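Local coordinates for protein beta-1,4-exocellulase (Thermobifida fusca, PDB 4B4H) that probably hydrolyses beta-1,4-glycosidic bonds of cellulose as a cellobiohydrolase, the chain described being its glycoside hydrolase family 6 catalytic domain, at residues A[37-42]-A[78-83]; A[128-133]-A[181-186]; A[220-225]-A[282-287]. All coordinates share one frame; numbering follows the deposited sequence.

Contact 1 (A[37-42]-A[78-83]); sequences AVWLDR and QVVIYN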
ATOM      1  N   ALA A  37       2.225 -10.083  -2.946  1.00  7.56           N
ATOM      2  CA  ALA A  37       0.923 -10.007  -3.580  1.00  7.41           C
ATOM      3  C   ALA A  37       1.048 -10.047  -5.097  1.00  7.61           C
ATOM      4  O   ALA A  37       2.065  -9.640  -5.650  1.00  7.89           O
ATOM      5  CB  ALA A  37       0.204  -8.746  -3.127  1.00  7.11           C
ATOM      6  N   VAL A  38       0.022 -10.570  -5.764  1.00  7.81           N
ATOM      7  CA  VAL A  38      -0.031 -10.539  -7.219  1.00  8.15           C
ATOM      8  C   VAL A  38      -0.831  -9.299  -7.574  1.00  7.95           C
ATOM      9  O   VAL A  38      -1.925  -9.103  -7.062  1.00  7.78           O
ATOM     10  CB  VAL A  38      -0.685 -11.822  -7.789  1.00  8.29           C
ATOM     11  CG1 VAL A  38      -1.048 -11.643  -9.264  1.00  8.52           C
ATOM     12  CG2 VAL A  38       0.237 -13.027  -7.582  1.00  8.67           C
ATOM     13  N   TRP A  39      -0.259  -8.449  -8.420  1.00  8.08           N
ATOM     14  CA  TRP A  39      -0.880  -7.162  -8.757  1.00  8.35           C
ATOM     15  C   TRP A  39      -1.671  -7.195 -10.029  1.00  8.72           C
ATOM     16  O   TRP A  39      -1.116  -7.394 -11.115  1.00  9.52           O
ATOM     17  CB  TRP A  39       0.175  -6.077  -8.855  1.00  7.96           C
ATOM     18  CG  TRP A  39       0.706  -5.659  -7.513  1.00  7.80           C
ATOM     19  CD1 TRP A  39       1.353  -6.456  -6.564  1.00  7.90           C
ATOM     20  CD2 TRP A  39       0.630  -4.326  -6.888  1.00  7.83           C
ATOM     21  NE1 TRP A  39       1.660  -5.726  -5.447  1.00  7.97           N
ATOM     22  CE2 TRP A  39       1.280  -4.452  -5.573  1.00  8.02           C
ATOM     23  CE3 TRP A  39       0.139  -3.089  -7.283  1.00  8.03           C
ATOM     24  CZ2 TRP A  39       1.399  -3.379  -4.705  1.00  8.29           C
ATOM     25  CZ3 TRP A  39       0.272  -2.011  -6.402  1.00  8.17           C
ATOM     26  CH2 TRP A  39       0.895  -2.153  -5.146  1.00  8.46           C
ATOM     27  N   LEU A  40      -2.976  -6.984  -9.922  1.00  8.94           N
ATOM     28  CA  LEU A  40      -3.783  -6.854 -11.136  1.00  9.32           C
ATOM     29  C   LEU A  40      -3.996  -5.367 -11.418  1.00  9.92           C
ATOM     30  O   LEU A  40      -5.019  -4.783 -11.056  1.00  9.37           O
ATOM     31  CB  LEU A  40      -5.104  -7.637 -11.056  1.00  9.08           C
ATOM     32  CG  LEU A  40      -5.101  -9.091 -10.541  1.00  8.62           C
ATOM     33  CD1 LEU A  40      -6.489  -9.722 -10.605  1.00  8.59           C
ATOM     34  CD2 LEU A  40      -4.098  -9.997 -11.249  1.00  8.54           C
ATOM     35  N   ASP A  41      -2.978  -4.758 -12.017  1.00 10.61           N
ATOM     36  CA  ASP A  41      -2.910  -3.316 -12.163  1.00 11.44           C
ATOM     37  C   ASP A  41      -3.334  -2.855 -13.549  1.00 11.54           C
ATOM     38  O   ASP A  41      -3.197  -1.677 -13.888  1.00 11.54           O
ATOM     39  CB  ASP A  41      -1.502  -2.821 -11.817  1.00 12.66           C
ATOM     40  CG  ASP A  41      -0.436  -3.357 -12.758  1.00 13.45           C
ATOM     41  OD1 ASP A  41      -0.532  -4.514 -13.236  1.00 14.50           O
ATOM     42  OD2 ASP A  41       0.531  -2.609 -13.021  1.00 14.46           O
ATOM     43  N   ARG A  42      -3.846  -3.794 -14.343  1.00 11.43           N
ATOM     44  CA  ARG A  42      -4.413  -3.476 -15.655  0.50 11.42           C
ATOM     45  C   ARG A  42      -5.225  -4.671 -16.145  1.00 11.31           C
ATOM     46  O   ARG A  42      -5.073  -5.781 -15.634  1.00 11.01           O
ATOM     47  CB  ARG A  42      -3.328  -3.058 -16.663  0.50 11.77           C
ATOM     48  CG  ARG A  42      -2.216  -4.078 -16.863  0.50 12.20           C
ATOM     49  CD  ARG A  42      -0.996  -3.464 -17.529  0.50 12.78           C
ATOM     50  NE  ARG A  42      -0.062  -4.501 -17.962  0.50 13.21           N
ATOM     51  CZ  ARG A  42       0.696  -5.218 -17.138  0.50 13.49           C
ATOM     52  NH1 ARG A  42       0.638  -5.016 -15.830  0.50 13.78           N
ATOM     53  NH2 ARG A  42       1.514  -6.139 -17.625  0.50 13.52           N
ATOM     54  N   GLN A  78      -2.483 -13.050  -1.876  1.00  7.08           N
ATOM     55  CA  GLN A  78      -2.931 -11.690  -1.871  1.00  7.05           C
ATOM     56  C   GLN A  78      -3.006 -11.168  -3.315  1.00  6.94           C
ATOM     57  O   GLN A  78      -2.184 -11.378  -4.023  1.00  7.08           O
ATOM     58  CB  GLN A  78      -1.975 -10.819  -1.043  1.00 20.00           C
ATOM     59  CG  GLN A  78      -1.788 -11.203   0.402  1.00 20.00           C
ATOM     60  CD  GLN A  78      -0.573 -10.559   0.982  1.00 20.00           C
ATOM     61  OE1 GLN A  78       0.470 -11.092   0.971  1.00 20.00           O
ATOM     62  NE2 GLN A  78      -0.748  -9.402   1.480  1.00 20.00           N
ATOM     63  N   VAL A  79      -4.107 -10.565  -3.657  1.00  6.37           N
ATOM     64  CA  VAL A  79      -4.336 -10.050  -5.004  1.00  6.26           C
ATOM     65  C   VAL A  79      -4.637  -8.555  -4.884  1.00  6.00           C
ATOM     66  O   VAL A  79      -5.541  -8.171  -4.153  1.00  6.15           O
ATOM     67  CB  VAL A  79      -5.539 -10.772  -5.677  1.00  6.25           C
ATOM     68  CG1 VAL A  79      -5.930 -10.073  -6.971  1.00  6.50           C
ATOM     69  CG2 VAL A  79      -5.246 -12.242  -5.976  1.00  6.49           C
ATOM     70  N   VAL A  80      -3.910  -7.712  -5.620  1.00  5.81           N
ATOM     71  CA  VAL A  80      -4.152  -6.259  -5.551  1.00  5.70           C
ATOM     72  C   VAL A  80      -5.071  -5.859  -6.690  1.00  5.71           C
ATOM     73  O   VAL A  80      -4.768  -6.145  -7.838  1.00  5.89           O
ATOM     74  CB  VAL A  80      -2.848  -5.437  -5.638  1.00  5.53           C
ATOM     75  CG1 VAL A  80      -3.131  -4.010  -5.223  1.00  5.65           C
ATOM     76  CG2 VAL A  80      -1.779  -6.014  -4.710  1.00  5.83           C
ATOM     77  N   ILE A  81      -6.200  -5.238  -6.329  1.00  5.55           N
ATOM     78  CA  ILE A  81      -7.193  -4.695  -7.266  1.00  5.74           C
ATOM     79  C   ILE A  81      -6.869  -3.215  -7.439  1.00  5.82           C
ATOM     80  O   ILE A  81      -6.926  -2.439  -6.471  1.00  6.01           O
ATOM     81  CB  ILE A  81      -8.607  -4.859  -6.665  1.00  5.55           C
ATOM     82  CG1 ILE A  81      -8.861  -6.330  -6.267  1.00  5.47           C
ATOM     83  CG2 ILE A  81      -9.692  -4.352  -7.616  1.00  5.45           C
ATOM     84  CD1 ILE A  81      -8.550  -7.363  -7.344  1.00  5.65           C
ATOM     85  N   TYR A  82      -6.548  -2.779  -8.662  1.00  5.93           N
ATOM     86  CA  TYR A  82      -5.933  -1.470  -8.833  1.00  6.08           C
ATOM     87  C   TYR A  82      -6.070  -0.931 -10.247  1.00  6.04           C
ATOM     88  O   TYR A  82      -5.094  -0.877 -10.995  1.00  6.02           O
ATOM     89  CB  TYR A  82      -4.458  -1.556  -8.424  1.00  6.34           C
ATOM     90  CG  TYR A  82      -3.650  -0.282  -8.517  1.00  6.47           C
ATOM     91  CD1 TYR A  82      -4.203   0.947  -8.160  1.00  6.58           C
ATOM     92  CD2 TYR A  82      -2.299  -0.318  -8.885  1.00  6.71           C
ATOM     93  CE1 TYR A  82      -3.445   2.111  -8.216  1.00  6.92           C
ATOM     94  CE2 TYR A  82      -1.537   0.838  -8.956  1.00  6.85           C
ATOM     95  CZ  TYR A  82      -2.108   2.051  -8.607  1.00  6.87           C
ATOM     96  OH  TYR A  82      -1.325   3.194  -8.669  1.00  7.19           O
ATOM     97  N   ASN A  83      -7.289  -0.553 -10.614  1.00  5.70           N
ATOM     98  CA  ASN A  83      -7.552  -0.060 -11.981  1.00  5.43           C
ATOM     99  C   ASN A  83      -8.710   0.930 -12.078  1.00  5.38           C
ATOM    100  O   ASN A  83      -9.329   1.015 -13.144  1.00  5.19           O
ATOM    101  CB  ASN A  83      -7.754  -1.235 -12.963  1.00  5.52           C
ATOM    102  CG  ASN A  83      -7.526  -0.844 -14.421  1.00  5.51           C
ATOM    103  OD1 ASN A  83      -6.775   0.083 -14.701  1.00  5.38           O
ATOM    104  ND2 ASN A  83      -8.146  -1.573 -15.346  1.00  5.89           N
TER
HETATM  105  O   HOH W   1      -4.171   0.054 -15.814  1.00 10.53           O
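Val80 packs against one face of the Trp39 indole: its CG2 lies 3.4 Å from the centroid of the five-membered ring, only 6° off the ring normal, a CH-pi contact. The same methyl also meets Ala37 CB at 3.7 Å. CG of Trp39 is anti to its own carbonyl carbon (chi1 -73°), which lays the indole alongside the valine, and a bond from NE1 to Val352 O helps fix the ring's rotation. On the opposite face of these parallel strands, Leu40 CD1 packs on Val79 CG1 at 3.7 Å, covered by helices 59-70 and 103-121. Beyond Leu40 the pairing frays: Tyr82 N reaches Leu40 O only weakly, at 3.5 Å, though Tyr110 OH bonds to both atoms. A water links Asp41 O and Asn83 OD1, donating to both, and Trp39, Asp41 and Tyr82 are partly exposed. Replacing Trp39 with an alanine would probably uncover Val80 and leave Val352 O without its donor. Trp39 and Asp41 are predicted substrate-binding residues, and the Tyr82 hydroxyl bonds to Asp88, a predicted active-site residue; the apolar strand pair thus gives way to a polar C-terminal end, consistent with a sugar-binding cleft.

Contact 2 (A[128-133]-A[181-186]); sequences RIVAII and YNYIDA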
ATOM      1  N   ARG A 128      -7.621 -19.009   0.688  1.00  9.74           N
ATOM      2  CA  ARG A 128      -8.089 -17.710   1.159  1.00  9.46           C
ATOM      3  C   ARG A 128      -7.511 -16.671   0.214  1.00  8.66           C
ATOM      4  O   ARG A 128      -6.292 -16.624   0.012  1.00  8.72           O
ATOM      5  CB  ARG A 128      -7.633 -17.493   2.606  1.00  9.81           C
ATOM      6  CG  ARG A 128      -8.383 -18.354   3.615  1.00 10.41           C
ATOM      7  CD  ARG A 128      -7.425 -18.893   4.648  1.00 11.25           C
ATOM      8  NE  ARG A 128      -8.053 -19.885   5.518  1.00 11.54           N
ATOM      9  CZ  ARG A 128      -7.655 -20.122   6.764  1.00 12.07           C
ATOM     10  NH1 ARG A 128      -6.647 -19.421   7.284  1.00 12.51           N
ATOM     11  NH2 ARG A 128      -8.258 -21.050   7.494  1.00 12.41           N
ATOM     12  N   ILE A 129      -8.388 -15.893  -0.425  1.00  7.72           N
ATOM     13  CA  ILE A 129      -7.947 -14.838  -1.319  1.00  7.19           C
ATOM     14  C   ILE A 129      -8.160 -13.538  -0.569  1.00  6.75           C
ATOM     15  O   ILE A 129      -9.288 -13.162  -0.310  1.00  6.98           O
ATOM     16  CB  ILE A 129      -8.758 -14.816  -2.631  1.00  7.09           C
ATOM     17  CG1 ILE A 129      -8.688 -16.176  -3.339  1.00  7.06           C
ATOM     18  CG2 ILE A 129      -8.269 -13.726  -3.580  1.00  7.15           C
ATOM     19  CD1 ILE A 129      -9.500 -16.246  -4.618  1.00  7.28           C
ATOM     20  N   VAL A 130      -7.059 -12.885  -0.200  1.00  6.50           N
ATOM     21  CA  VAL A 130      -7.102 -11.563   0.413  1.00  6.20           C
ATOM     22  C   VAL A 130      -6.935 -10.579  -0.744  1.00  6.16           C
ATOM     23  O   VAL A 130      -5.949 -10.663  -1.463  1.00  6.27           O
ATOM     24  CB  VAL A 130      -5.957 -11.385   1.434  1.00  6.31           C
ATOM     25  CG1 VAL A 130      -5.850  -9.939   1.879  1.00  6.40           C
ATOM     26  CG2 VAL A 130      -6.170 -12.290   2.633  1.00  6.57           C
ATOM     27  N   ALA A 131      -7.948  -9.721  -0.948  1.00  5.62           N
ATOM     28  CA  ALA A 131      -7.971  -8.750  -2.041  1.00  5.51           C
ATOM     29  C   ALA A 131      -7.722  -7.360  -1.479  1.00  5.45           C
ATOM     30  O   ALA A 131      -8.435  -6.903  -0.564  1.00  5.40           O
ATOM     31  CB  ALA A 131      -9.316  -8.802  -2.750  1.00  5.46           C
ATOM     32  N   ILE A 132      -6.675  -6.713  -1.991  1.00  5.43           N
ATOM     33  CA  ILE A 132      -6.355  -5.341  -1.593  1.00  5.69           C
ATOM     34  C   ILE A 132      -7.083  -4.370  -2.525  1.00  5.67           C
ATOM     35  O   ILE A 132      -6.817  -4.341  -3.711  1.00  5.83           O
ATOM     36  CB  ILE A 132      -4.823  -5.095  -1.536  1.00  5.79           C
ATOM     37  CG1 ILE A 132      -4.189  -5.915  -0.394  1.00  6.01           C
ATOM     38  CG2 ILE A 132      -4.501  -3.628  -1.307  1.00  5.97           C
ATOM     39  CD1 ILE A 132      -3.472  -7.140  -0.864  1.00  6.23           C
ATOM     40  N   ILE A 133      -7.991  -3.568  -1.970  1.00  5.63           N
ATOM     41  CA  ILE A 133      -8.914  -2.798  -2.818  1.00  5.73           C
ATOM     42  C   ILE A 133      -8.432  -1.360  -3.068  1.00  5.74           C
ATOM     43  O   ILE A 133      -8.580  -0.487  -2.198  1.00  5.82           O
ATOM     44  CB  ILE A 133     -10.361  -2.749  -2.259  1.00  5.64           C
ATOM     45  CG1 ILE A 133     -10.933  -4.145  -1.960  1.00  5.57           C
ATOM     46  CG2 ILE A 133     -11.297  -2.009  -3.220  1.00  5.78           C
ATOM     47  CD1 ILE A 133     -10.769  -5.189  -3.043  1.00  5.58           C
ATOM     48  N   TYR A 181     -11.466 -12.121   0.954  1.00  6.89           N
ATOM     49  CA  TYR A 181     -11.370 -11.235   2.105  1.00  6.98           C
ATOM     50  C   TYR A 181     -10.902  -9.860   1.638  1.00  6.67           C
ATOM     51  O   TYR A 181      -9.725  -9.656   1.350  1.00  6.38           O
ATOM     52  CB  TYR A 181     -10.401 -11.845   3.145  1.00  7.55           C
ATOM     53  CG  TYR A 181     -10.864 -13.206   3.673  1.00  7.99           C
ATOM     54  CD1 TYR A 181     -10.735 -14.366   2.894  1.00  8.16           C
ATOM     55  CD2 TYR A 181     -11.422 -13.326   4.939  1.00  8.43           C
ATOM     56  CE1 TYR A 181     -11.175 -15.603   3.365  1.00  8.59           C
ATOM     57  CE2 TYR A 181     -11.850 -14.560   5.416  1.00  8.65           C
ATOM     58  CZ  TYR A 181     -11.723 -15.686   4.624  1.00  8.76           C
ATOM     59  OH  TYR A 181     -12.149 -16.913   5.100  1.00  9.27           O
ATOM     60  N   ASN A 182     -11.834  -8.910   1.624  1.00  6.24           N
ATOM     61  CA  ASN A 182     -11.552  -7.565   1.102  1.00  6.02           C
ATOM     62  C   ASN A 182     -10.931  -6.639   2.117  1.00  5.81           C
ATOM     63  O   ASN A 182     -11.501  -6.414   3.170  1.00  5.71           O
ATOM     64  CB  ASN A 182     -12.860  -6.898   0.651  1.00  6.17           C
ATOM     65  CG  ASN A 182     -13.471  -7.530  -0.593  1.00  6.14           C
ATOM     66  OD1 ASN A 182     -12.777  -8.030  -1.479  1.00  6.11           O
ATOM     67  ND2 ASN A 182     -14.788  -7.527  -0.646  1.00  6.09           N
ATOM     68  N   TYR A 183      -9.810  -6.023   1.756  1.00  5.68           N
ATOM     69  CA  TYR A 183      -9.230  -4.969   2.579  1.00  5.77           C
ATOM     70  C   TYR A 183      -9.184  -3.685   1.773  1.00  5.82           C
ATOM     71  O   TYR A 183      -8.579  -3.637   0.711  1.00  6.00           O
ATOM     72  CB  TYR A 183      -7.823  -5.349   3.087  1.00  5.90           C
ATOM     73  CG  TYR A 183      -7.836  -6.496   4.050  1.00  5.97           C
ATOM     74  CD1 TYR A 183      -8.093  -7.803   3.611  1.00  5.95           C
ATOM     75  CD2 TYR A 183      -7.583  -6.285   5.394  1.00  6.09           C
ATOM     76  CE1 TYR A 183      -8.135  -8.865   4.510  1.00  5.98           C
ATOM     77  CE2 TYR A 183      -7.612  -7.336   6.301  1.00  5.93           C
ATOM     78  CZ  TYR A 183      -7.862  -8.633   5.847  1.00  6.05           C
ATOM     79  OH  TYR A 183      -7.897  -9.692   6.740  1.00  6.25           O
ATOM     80  N   ILE A 184      -9.802  -2.633   2.307  1.00  5.80           N
ATOM     81  CA  ILE A 184      -9.766  -1.324   1.641  1.00  6.04           C
ATOM     82  C   ILE A 184      -8.444  -0.642   1.966  1.00  6.32           C
ATOM     83  O   ILE A 184      -8.014  -0.601   3.119  1.00  6.54           O
ATOM     84  CB  ILE A 184     -10.926  -0.403   2.075  1.00  6.04           C
ATOM     85  CG1 ILE A 184     -12.284  -0.961   1.619  1.00  5.79           C
ATOM     86  CG2 ILE A 184     -10.716   1.000   1.507  1.00  6.05           C
ATOM     87  CD1 ILE A 184     -13.487  -0.304   2.254  1.00  5.89           C
ATOM     88  N   ASP A 185      -7.766  -0.135   0.946  1.00  6.64           N
ATOM     89  CA  ASP A 185      -6.547   0.593   1.178  1.00  6.95           C
ATOM     90  C   ASP A 185      -6.830   1.876   1.961  1.00  7.04           C
ATOM     91  O   ASP A 185      -7.762   2.610   1.641  1.00  7.64           O
ATOM     92  CB  ASP A 185      -5.831   0.940  -0.122  1.00  7.45           C
ATOM     93  CG  ASP A 185      -4.513   1.601   0.138  1.00  7.83           C
ATOM     94  OD1 ASP A 185      -3.523   0.864   0.378  1.00  7.94           O
ATOM     95  OD2 ASP A 185      -4.480   2.852   0.151  1.00  8.31           O
ATOM     96  N   ALA A 186      -5.987   2.159   2.953  1.00  6.78           N
ATOM     97  CA  ALA A 186      -6.211   3.252   3.901  1.00  6.71           C
ATOM     98  C   ALA A 186      -4.996   4.178   3.972  1.00  6.88           C
ATOM     99  O   ALA A 186      -4.648   4.723   5.040  1.00  7.11           O
ATOM    100  CB  ALA A 186      -6.515   2.662   5.275  1.00  6.50           C
TER
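Five backbone hydrogen bonds, from Tyr181 N to Ile129 O at one end to Asp185 N to Ile133 O at the other, join strands 128-133 and 181-185 in parallel, with axes 4.7 Å apart and inclined by 21°. The two are adjacent strands of the distorted alpha/beta barrel of family 6, linked by a beta-alpha-beta crossover through helices 140-143, 152-160 and 162-175. On the face carrying Val130, Ile132, Tyr181 and Tyr183, Val130 CG1 meets the Tyr183 ring obliquely, 3.5 Å from CD1. With CG anti to the carbonyl carbon (chi1 -67°), that ring lies beside its own backbone N, on the side where Val130 CG1 reaches CD1 and CE1; its hydroxyl bonds to Asp347 on strand 346-350, a link across this face. Tyr181 sits nearer the start of the strands. Ile129 O lies in its ring plane, 3.7 Å from CD1 at the edge, while Arg128 CG touches CE1 at 3.9 Å. Each polar end is held elsewhere: Tyr181 OH by Val3 N, Arg128 NH1 by the carbonyls of Glu8 and Pro6. At the C-terminal end, Asp185 OD1 bonds to Thr226 and OD2 to Ala187 N, and its side chain lies about 6 Å from that of Asp136, the predicted proton donor. The other face turns to helix 162-175, where Leu171 touches both Asn182 and Ile184. There the Asn182 amide gives ND2 to Tyr218 O, but its buried OD1 has no hydrogen-bond partner in the model, lying against Ala131 CB and Ile133 CD1, 3.8 Å from each.

Contact 3 (A[220-225]-A[282-287]); sequences HGFISN and IGMLID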
ATOM      1  N   HIS A 220     -13.580  -6.709   5.156  1.00  8.33           N
ATOM      2  CA  HIS A 220     -12.995  -7.550   6.177  1.00  8.39           C
ATOM      3  C   HIS A 220     -11.984  -6.786   6.974  1.00  7.90           C
ATOM      4  O   HIS A 220     -11.654  -7.170   8.109  1.00  7.94           O
ATOM      5  CB  HIS A 220     -12.352  -8.789   5.556  1.00  9.35           C
ATOM      6  CG  HIS A 220     -12.267  -9.953   6.510  1.00  9.93           C
ATOM      7  ND1 HIS A 220     -13.321 -10.742   6.787  1.00 10.84           N
ATOM      8  CD2 HIS A 220     -11.216 -10.414   7.292  1.00 10.36           C
ATOM      9  CE1 HIS A 220     -12.963 -11.666   7.691  1.00 11.24           C
ATOM     10  NE2 HIS A 220     -11.675 -11.469   8.000  1.00 10.75           N
ATOM     11  N   GLY A 221     -11.488  -5.694   6.396  1.00  7.56           N
ATOM     12  CA  GLY A 221     -10.500  -4.879   7.061  1.00  7.19           C
ATOM     13  C   GLY A 221      -9.933  -3.805   6.181  1.00  6.90           C
ATOM     14  O   GLY A 221     -10.520  -3.471   5.148  1.00  6.93           O
ATOM     15  N   PHE A 222      -8.810  -3.265   6.633  1.00  6.54           N
ATOM     16  CA  PHE A 222      -8.124  -2.179   5.962  1.00  6.38           C
ATOM     17  C   PHE A 222      -6.626  -2.462   5.911  1.00  6.17           C
ATOM     18  O   PHE A 222      -6.090  -3.147   6.761  1.00  6.01           O
ATOM     19  CB  PHE A 222      -8.425  -0.853   6.676  1.00  6.91           C
ATOM     20  CG  PHE A 222      -9.878  -0.448   6.610  1.00  7.21           C
ATOM     21  CD1 PHE A 222     -10.822  -0.984   7.485  1.00  7.47           C
ATOM     22  CD2 PHE A 222     -10.304   0.453   5.644  1.00  7.50           C
ATOM     23  CE1 PHE A 222     -12.164  -0.620   7.407  1.00  7.62           C
ATOM     24  CE2 PHE A 222     -11.639   0.815   5.561  1.00  7.73           C
ATOM     25  CZ  PHE A 222     -12.562   0.283   6.434  1.00  7.77           C
ATOM     26  N   ILE A 223      -5.966  -1.936   4.896  1.00  5.96           N
ATOM     27  CA  ILE A 223      -4.514  -2.036   4.773  1.00  5.64           C
ATOM     28  C   ILE A 223      -3.862  -0.661   4.655  1.00  5.76           C
ATOM     29  O   ILE A 223      -4.256   0.157   3.787  1.00  5.62           O
ATOM     30  CB  ILE A 223      -4.081  -2.963   3.607  1.00  5.66           C
ATOM     31  CG1 ILE A 223      -2.558  -3.006   3.481  1.00  5.65           C
ATOM     32  CG2 ILE A 223      -4.666  -2.481   2.279  1.00  5.63           C
ATOM     33  CD1 ILE A 223      -2.050  -4.074   2.536  1.00  5.66           C
ATOM     34  N   SER A 224      -2.833  -0.456   5.470  1.00  5.51           N
ATOM     35  CA  SER A 224      -1.992   0.737   5.381  1.00  5.53           C
ATOM     36  C   SER A 224      -0.587   0.464   4.863  1.00  5.42           C
ATOM     37  O   SER A 224      -0.076  -0.694   4.907  1.00  5.23           O
ATOM     38  CB  SER A 224      -1.880   1.453   6.735  1.00  5.67           C
ATOM     39  OG  SER A 224      -0.742   1.025   7.472  1.00  6.00           O
ATOM     40  N   ASN A 225       0.021   1.558   4.389  1.00  5.36           N
ATOM     41  CA  ASN A 225       1.417   1.612   3.965  1.00  5.46           C
ATOM     42  C   ASN A 225       1.698   0.877   2.653  1.00  5.37           C
ATOM     43  O   ASN A 225       2.854   0.584   2.355  1.00  5.46           O
ATOM     44  CB  ASN A 225       2.339   1.059   5.069  1.00  5.50           C
ATOM     45  CG  ASN A 225       3.699   1.689   5.060  1.00  5.93           C
ATOM     46  OD1 ASN A 225       3.859   2.834   4.648  1.00  6.13           O
ATOM     47  ND2 ASN A 225       4.706   0.942   5.532  1.00  5.81           N
ATOM     48  N   ILE A 282     -13.220  -6.197  12.402  1.00 12.19           N
ATOM     49  CA  ILE A 282     -12.250  -5.822  11.358  1.00 11.24           C
ATOM     50  C   ILE A 282     -10.819  -5.953  11.885  1.00 11.01           C
ATOM     51  O   ILE A 282     -10.535  -5.649  13.048  1.00 11.42           O
ATOM     52  CB  ILE A 282     -12.487  -4.439  10.665  1.00 10.65           C
ATOM     53  CG1 ILE A 282     -12.634  -3.280  11.661  1.00 10.60           C
ATOM     54  CG2 ILE A 282     -13.672  -4.495   9.695  1.00 10.84           C
ATOM     55  CD1 ILE A 282     -12.595  -1.916  10.986  1.00 10.56           C
ATOM     56  N   GLY A 283      -9.940  -6.474  11.038  1.00 10.30           N
ATOM     57  CA  GLY A 283      -8.502  -6.502  11.319  1.00  9.57           C
ATOM     58  C   GLY A 283      -7.778  -5.590  10.347  1.00  8.94           C
ATOM     59  O   GLY A 283      -8.267  -5.315   9.240  1.00  9.06           O
ATOM     60  N   MET A 284      -6.610  -5.117  10.750  1.00  8.71           N
ATOM     61  CA  MET A 284      -5.827  -4.213   9.907  1.00  8.31           C
ATOM     62  C   MET A 284      -4.586  -4.919   9.356  1.00  7.94           C
ATOM     63  O   MET A 284      -4.029  -5.786  10.000  1.00  8.30           O
ATOM     64  CB  MET A 284      -5.402  -2.953  10.685  1.00  8.63           C
ATOM     65  CG  MET A 284      -6.518  -2.229  11.438  1.00  8.64           C
ATOM     66  SD  MET A 284      -7.859  -1.606  10.399  1.00  9.16           S
ATOM     67  CE  MET A 284      -7.183  -0.001   9.979  1.00  9.54           C
ATOM     68  N   LEU A 285      -4.138  -4.522   8.169  1.00  7.37           N
ATOM     69  CA  LEU A 285      -2.846  -4.970   7.651  1.00  7.07           C
ATOM     70  C   LEU A 285      -1.905  -3.778   7.533  1.00  6.90           C
ATOM     71  O   LEU A 285      -2.366  -2.652   7.347  1.00  6.43           O
ATOM     72  CB  LEU A 285      -2.999  -5.630   6.275  1.00  6.78           C
ATOM     73  CG  LEU A 285      -3.956  -6.813   6.131  1.00  6.79           C
ATOM     74  CD1 LEU A 285      -4.054  -7.254   4.675  1.00  6.87           C
ATOM     75  CD2 LEU A 285      -3.540  -7.963   7.056  1.00  6.89           C
ATOM     76  N   ILE A 286      -0.600  -4.027   7.693  1.00  6.61           N
ATOM     77  CA  ILE A 286       0.435  -3.053   7.294  1.00  6.70           C
ATOM     78  C   ILE A 286       1.429  -3.729   6.352  1.00  6.85           C
ATOM     79  O   ILE A 286       1.949  -4.802   6.658  1.00  7.07           O
ATOM     80  CB  ILE A 286       1.248  -2.470   8.472  1.00  6.67           C
ATOM     81  CG1 ILE A 286       0.347  -1.958   9.617  1.00  6.62           C
ATOM     82  CG2 ILE A 286       2.194  -1.377   7.953  1.00  6.59           C
ATOM     83  CD1 ILE A 286       1.098  -1.785  10.937  1.00  6.60           C
ATOM     84  N   ASP A 287       1.710  -3.083   5.222  1.00  6.73           N
ATOM     85  CA  ASP A 287       2.701  -3.592   4.282  1.00  6.72           C
ATOM     86  C   ASP A 287       4.078  -3.161   4.744  1.00  6.73           C
ATOM     87  O   ASP A 287       4.387  -1.962   4.722  1.00  6.62           O
ATOM     88  CB  ASP A 287       2.436  -3.012   2.893  1.00  6.81           C
ATOM     89  CG  ASP A 287       3.381  -3.550   1.816  1.00  7.20           C
ATOM     90  OD1 ASP A 287       4.285  -4.374   2.092  1.00  7.36           O
ATOM     91  OD2 ASP A 287       3.210  -3.100   0.660  1.00  7.18           O
TER
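Phe222 and Met284 meet on one face of two parallel strands, Met284 CE touching Phe222 CB at 3.6 Å. Bends at chi2 (-61°) and chi3 (-88°) fold the methionine back toward its neighbour, leaving SD 5.4 Å from the ring centroid in an oblique Met-aromatic contact. Ile282 CD1 comes to the edge of the same ring, 3.8 Å from CE1. Farther along this face, Ser224 OG rests against CG1 and CG2 of Ile286. The other face pairs Ile223 CG1 with Leu285 CB at 3.9 Å, and it begins with two glycines, Gly221 CA lying 3.2 Å from Gly283 O. A CB on Gly221 would run into that carbonyl, consistent with a glycine at this position. Main-chain bonding is weak here and firms up later, as in Leu285 N to Phe222 O at 2.8 Å. At the C-terminal end Asn225 ND2 makes a weak bond to Asp287 O, while Asn225 OD1 accepts from Ser230 N. Four bonds grip the Asp287 carboxylate: OD1 takes Ser289 OG and Val352 N, OD2 takes Ala227 N and Lys353 N. Asp287 thereby ties the strand end to the loop bearing Lys353, a predicted substrate-binding residue. Helix 262-276 covers the Phe222 face, with Leu273 against Phe222, Leu269 on Met284 and Glu262 bonded to Ser224 OG, whereas strands 180-185 and 346-350 flank the pair within the barrel sheet.

Overall arrangement
From the N terminus the three contacts close in series, none nesting or crossing. Contact 1 closes the 35 residues between segments 37-42 and 78-83, contact 2 the 47 between 128-133 and 181-186, and contact 3 the 56 between 220-225 and 282-287. All belong to one curved sheet. Strands 75-81 and 127-133 are neighbours, so contacts 1 and 2 share a seam, with Ile81 N probably bonded to Ile132 O. A second seam joins contacts 2 and 3, where Ala186 N probably bonds to Ile223 O. Contacts 1 and 3 do not touch, their centres about 16 Å apart. Together they assemble six consecutive parallel strands of the barrel.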